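Local atomic coordinates of BAG family molecular chaperone regulator 1 (Arabidopsis thaliana, PDB entry 4HWC), a protein that probably acts as a co-chaperone that binds the ATPase domain of HSP70/HSC70 chaperones through its BAG domain and regulates programmed cell death and stress responses. Residues Gly20-Ala25 and Val42-Leu47; Ala25-Thr30 and Val79-Ala84. All blocks are in the same frame, centred on the assembly; numbering follows the deposited sequence.

Contact 1: Gly20-Ala25 and Val42-Leu47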
loop_
_atom_site.group_PDB
_atom_site.type_symbol
_atom_site.label_atom_id
_atom_site.label_comp_id
_atom_site.label_asym_id
_atom_site.label_seq_id
_atom_site.Cartn_x
_atom_site.Cartn_y
_atom_site.Cartn_z
ATOM N N GLY A 20 4.284 -3.177 -0.438
ATOM C CA GLY A 20 3.615 -4.456 -0.280
ATOM C C GLY A 20 4.613 -5.493 0.204
ATOM O O GLY A 20 4.262 -6.430 0.925
ATOM N N GLY A 21 5.868 -5.330 -0.206
ATOM C CA GLY A 21 6.907 -6.249 0.231
ATOM C C GLY A 21 7.106 -6.091 1.727
ATOM O O GLY A 21 7.342 -7.071 2.444
ATOM N N ARG A 22 7.018 -4.852 2.202
ATOM C CA ARG A 22 7.155 -4.599 3.637
ATOM C C ARG A 22 5.988 -5.213 4.390
ATOM O O ARG A 22 6.144 -5.748 5.486
ATOM C CB ARG A 22 7.179 -3.101 3.918
ATOM C CG ARG A 22 8.350 -2.328 3.364
ATOM C CD ARG A 22 8.676 -1.215 4.338
ATOM N NE ARG A 22 9.202 -0.018 3.683
ATOM C CZ ARG A 22 9.685 1.020 4.363
ATOM N NH1 ARG A 22 9.715 0.998 5.690
ATOM N NH2 ARG A 22 10.113 2.105 3.699
ATOM N N VAL A 23 4.798 -5.146 3.803
ATOM C CA VAL A 23 3.631 -5.734 4.435
ATOM C C VAL A 23 3.881 -7.233 4.568
ATOM O O VAL A 23 3.680 -7.814 5.636
ATOM C CB VAL A 23 2.338 -5.490 3.606
ATOM C CG1 VAL A 23 1.174 -6.280 4.214
ATOM C CG2 VAL A 23 2.001 -4.008 3.614
ATOM N N SER A 24 4.344 -7.850 3.486
ATOM C CA SER A 24 4.641 -9.279 3.487
ATOM C C SER A 24 5.688 -9.616 4.549
ATOM O O SER A 24 5.595 -10.643 5.212
ATOM C CB SER A 24 5.133 -9.712 2.097
ATOM O OG SER A 24 5.461 -11.089 2.078
ATOM N N ALA A 25 6.689 -8.754 4.710
ATOM C CA ALA A 25 7.728 -8.988 5.716
ATOM C C ALA A 25 7.125 -8.965 7.119
ATOM O O ALA A 25 7.444 -9.804 7.959
ATOM C CB ALA A 25 8.814 -7.935 5.598
ATOM N N VAL A 42 3.124 2.037 11.750
ATOM C CA VAL A 42 2.611 3.371 11.454
ATOM C C VAL A 42 3.363 4.008 10.290
ATOM O O VAL A 42 2.768 4.694 9.463
ATOM C CB VAL A 42 2.721 4.302 12.681
ATOM C CG1 VAL A 42 2.253 5.708 12.313
ATOM C CG2 VAL A 42 1.881 3.755 13.818
ATOM N N THR A 43 4.672 3.783 10.227
ATOM C CA THR A 43 5.472 4.340 9.148
ATOM C C THR A 43 4.962 3.851 7.796
ATOM O O THR A 43 4.723 4.649 6.889
ATOM C CB THR A 43 6.962 3.946 9.280
ATOM O OG1 THR A 43 7.535 4.612 10.413
ATOM C CG2 THR A 43 7.730 4.334 8.025
ATOM N N VAL A 44 4.782 2.538 7.675
ATOM C CA VAL A 44 4.319 1.938 6.423
ATOM C C VAL A 44 2.873 2.321 6.085
ATOM O O VAL A 44 2.548 2.596 4.925
ATOM C CB VAL A 44 4.466 0.401 6.484
ATOM C CG1 VAL A 44 3.957 -0.235 5.215
ATOM C CG2 VAL A 44 5.941 0.038 6.682
ATOM N N ILE A 45 2.000 2.329 7.086
ATOM C CA ILE A 45 0.610 2.700 6.834
ATOM C C ILE A 45 0.626 4.115 6.300
ATOM O O ILE A 45 -0.052 4.427 5.329
ATOM C CB ILE A 45 -0.242 2.663 8.112
ATOM C CG1 ILE A 45 -0.483 1.207 8.512
ATOM C CG2 ILE A 45 -1.583 3.385 7.886
ATOM C CD1 ILE A 45 -1.329 1.051 9.754
ATOM N N GLU A 46 1.417 4.971 6.923
ATOM C CA GLU A 46 1.447 6.334 6.444
ATOM C C GLU A 46 2.083 6.528 5.077
ATOM O O GLU A 46 1.670 7.407 4.332
ATOM C CB GLU A 46 2.005 7.266 7.548
ATOM C CG GLU A 46 0.790 7.820 8.348
ATOM C CD GLU A 46 1.046 8.547 9.644
ATOM O OE1 GLU A 46 0.133 8.487 10.495
ATOM O OE2 GLU A 46 2.104 9.163 9.827
ATOM N N LEU A 47 3.053 5.694 4.710
ATOM C CA LEU A 47 3.633 5.799 3.375
ATOM C C LEU A 47 2.574 5.370 2.361
ATOM O O LEU A 47 2.522 5.914 1.255
ATOM C CB LEU A 47 4.879 4.910 3.202
ATOM C CG LEU A 47 6.156 5.376 3.901
ATOM C CD1 LEU A 47 7.273 4.374 3.653
ATOM C CD2 LEU A 47 6.542 6.752 3.390
#

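Contact 2: Ala25-Thr30 and Val79-Ala84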
loop_
_atom_site.group_PDB
_atom_site.type_symbol
_atom_site.label_atom_id
_atom_site.label_comp_id
_atom_site.label_asym_id
_atom_site.label_seq_id
_atom_site.Cartn_x
_atom_site.Cartn_y
_atom_site.Cartn_z
ATOM N N ALA A 25 6.689 -8.754 4.710
ATOM C CA ALA A 25 7.728 -8.988 5.716
ATOM C C ALA A 25 7.125 -8.965 7.119
ATOM O O ALA A 25 7.444 -9.804 7.959
ATOM C CB ALA A 25 8.814 -7.935 5.598
ATOM N N PHE A 26 6.247 -7.996 7.366
ATOM C CA PHE A 26 5.592 -7.865 8.663
ATOM C C PHE A 26 4.752 -9.099 8.957
ATOM O O PHE A 26 4.692 -9.575 10.094
ATOM C CB PHE A 26 4.685 -6.623 8.694
ATOM C CG PHE A 26 5.428 -5.314 8.793
ATOM C CD1 PHE A 26 6.751 -5.270 9.228
ATOM C CD2 PHE A 26 4.784 -4.113 8.482
ATOM C CE1 PHE A 26 7.426 -4.053 9.352
ATOM C CE2 PHE A 26 5.449 -2.890 8.604
ATOM C CZ PHE A 26 6.774 -2.861 9.041
ATOM N N GLU A 27 4.083 -9.611 7.930
ATOM C CA GLU A 27 3.264 -10.797 8.110
ATOM C C GLU A 27 4.111 -12.011 8.501
ATOM O O GLU A 27 3.738 -12.771 9.396
ATOM C CB GLU A 27 2.479 -11.086 6.831
ATOM C CG GLU A 27 1.333 -10.100 6.593
ATOM C CD GLU A 27 0.566 -10.398 5.318
ATOM O OE1 GLU A 27 1.147 -10.248 4.224
ATOM O OE2 GLU A 27 -0.617 -10.789 5.412
ATOM N N MET A 28 5.247 -12.186 7.832
ATOM C CA MET A 28 6.141 -13.312 8.116
ATOM C C MET A 28 6.695 -13.235 9.539
ATOM O O MET A 28 6.735 -14.237 10.252
ATOM C CB MET A 28 7.298 -13.339 7.113
ATOM C CG MET A 28 8.241 -14.529 7.292
ATOM S SD MET A 28 7.393 -16.133 7.217
ATOM C CE MET A 28 7.082 -16.260 5.456
ATOM N N VAL A 29 7.134 -12.049 9.939
ATOM C CA VAL A 29 7.648 -11.848 11.286
ATOM C C VAL A 29 6.584 -12.313 12.279
ATOM O O VAL A 29 6.870 -13.088 13.194
ATOM C CB VAL A 29 7.966 -10.353 11.546
ATOM C CG1 VAL A 29 8.193 -10.099 13.040
ATOM C CG2 VAL A 29 9.203 -9.943 10.757
ATOM N N THR A 30 5.353 -11.850 12.084
ATOM C CA THR A 30 4.244 -12.217 12.967
ATOM C C THR A 30 3.982 -13.721 12.957
ATOM O O THR A 30 3.814 -14.338 14.012
ATOM C CB THR A 30 2.950 -11.477 12.560
ATOM O OG1 THR A 30 3.148 -10.064 12.701
ATOM C CG2 THR A 30 1.782 -11.915 13.446
ATOM N N VAL A 79 -3.480 -1.462 3.605
ATOM C CA VAL A 79 -3.735 -0.734 4.844
ATOM C C VAL A 79 -4.641 -1.587 5.734
ATOM O O VAL A 79 -4.472 -1.637 6.952
ATOM C CB VAL A 79 -4.387 0.647 4.568
ATOM C CG1 VAL A 79 -4.776 1.321 5.889
ATOM C CG2 VAL A 79 -3.400 1.534 3.825
ATOM N N GLU A 80 -5.592 -2.275 5.113
ATOM C CA GLU A 80 -6.516 -3.146 5.832
ATOM C C GLU A 80 -5.726 -4.254 6.528
ATOM O O GLU A 80 -5.979 -4.588 7.684
ATOM C CB GLU A 80 -7.512 -3.755 4.843
ATOM C CG GLU A 80 -8.526 -4.711 5.448
ATOM C CD GLU A 80 -9.490 -5.242 4.400
ATOM O OE1 GLU A 80 -10.566 -5.738 4.777
ATOM O OE2 GLU A 80 -9.166 -5.162 3.193
ATOM N N THR A 81 -4.768 -4.824 5.808
ATOM C CA THR A 81 -3.922 -5.881 6.352
ATOM C C THR A 81 -3.078 -5.342 7.506
ATOM O O THR A 81 -2.946 -5.993 8.547
ATOM C CB THR A 81 -3.002 -6.443 5.251
ATOM O OG1 THR A 81 -3.806 -7.078 4.248
ATOM C CG2 THR A 81 -2.013 -7.457 5.820
ATOM N N LEU A 82 -2.513 -4.151 7.330
ATOM C CA LEU A 82 -1.681 -3.549 8.367
ATOM C C LEU A 82 -2.477 -3.165 9.613
ATOM O O LEU A 82 -1.974 -3.277 10.735
ATOM C CB LEU A 82 -0.959 -2.316 7.829
ATOM C CG LEU A 82 0.162 -2.520 6.805
ATOM C CD1 LEU A 82 0.682 -1.162 6.353
ATOM C CD2 LEU A 82 1.290 -3.330 7.423
ATOM N N ASP A 83 -3.705 -2.693 9.424
ATOM C CA ASP A 83 -4.532 -2.326 10.566
ATOM C C ASP A 83 -4.842 -3.567 11.391
ATOM O O ASP A 83 -4.886 -3.512 12.621
ATOM C CB ASP A 83 -5.843 -1.675 10.119
ATOM C CG ASP A 83 -5.652 -0.250 9.641
ATOM O OD1 ASP A 83 -4.722 0.420 10.137
ATOM O OD2 ASP A 83 -6.439 0.207 8.786
ATOM N N ALA A 84 -5.054 -4.687 10.707
ATOM C CA ALA A 84 -5.349 -5.945 11.383
ATOM C C ALA A 84 -4.136 -6.424 12.178
ATOM O O ALA A 84 -4.282 -6.997 13.258
ATOM C CB ALA A 84 -5.767 -7.003 10.367
#

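Contact 1: Gly20-Ala25 and Val42-Leu47
R22 reaches from helix 5-31 across to V44 and L47 of helix 38-55, joining the first two helices of the three-helix bundle that forms the BAG domain. The two helices run antiparallel, and the CA atoms of R22 and V44 lie 7.7 Å apart. R22 starts out toward helix 38-55 and, bent at chi2 and chi3, crosses V44 obliquely and L47 at about a right angle.

The apolar part of the contact belongs to the arginine's methylene chain. R22 CD packs on V44 CG2 at 3.8 Å. V44 holds CG1 anti to its backbone N (chi1 178°) and CG2 anti to the carbonyl carbon, beside that N; CG2 is the methyl that meets R22. A branched, buried valine suits this place because it can serve several neighbours: its side chain also touches F26 on the first helix and L82 on helix 62-88.

The polar head is handled differently. No hydrogen bond or salt bridge crosses between the segments; the guanidinium meets methyl groups instead. V44 CG2 comes 4.0 Å from R22 NH1, obliquely to the group. R18 brings a second guanidinium close to R22, probably a mildly unfavourable pairing. L47, which also touches L19, supplies a methyl that lies over one guanidinium face, with CD1 3.6 Å from R22 NH2.

Contact 2: Ala25-Thr30 and Val79-Ala84
With chi1 near -74°, F26 sets its CG anti to its own carbonyl carbon, and L82 does the same at -70°; F26 starts out toward helix 62-88, while L82 reaches the ring only with its CD2 methyl. Helices 5-31 and 62-88 are the first and third of the BAG-domain bundle, running parallel here, with the CA atoms of F26 and L82 8.5 Å apart. F26 CD2 meets L82 CD2 at 3.7 Å. The leucine methyl arrives at the edge of the ring, in its plane, so this is plain apolar packing rather than a methyl laid on an aromatic face. A broad ring suits a site between several elements: F26 also touches V44, L85 and I36. L82 is buried, and its side chain also touches V23, I45 and L48.

Closer to the surface, E27 and T81 cross at about a right angle. The extended E27 chain carries its carboxylate to the threonine methyl, E27 OE2 lying 3.6 Å from T81 CG2. Beta-branching lets T81 divide its roles, since CG2 faces the glutamate while OG1 hydrogen-bonds the N77 carbonyl one turn back along its own helix. With no hydrogen bond across, the two segments meet through van der Waals packing, one apolar pair and one carboxylate-methyl touch, and the exposed E27 can probably keep its charge near solvent.

In the fold
From the N terminus, helix 5-31 supplies one side of both contacts, with A25 belonging to each. The chain then turns into helix 38-55, where contact 1 closes a loop of 16 intervening residues; contact 2, reached in helix 62-88, closes a loop of 48 residues. Their segments alternate along the sequence, so the two loops cross. Together they tie the first helix to both others, and the centres of the contacts lie about 8 Å apart. The second and third helices also meet where the contacts touch: I45 CG1 packs against L82 CD1 at 3.4 Å, so all three helices meet here.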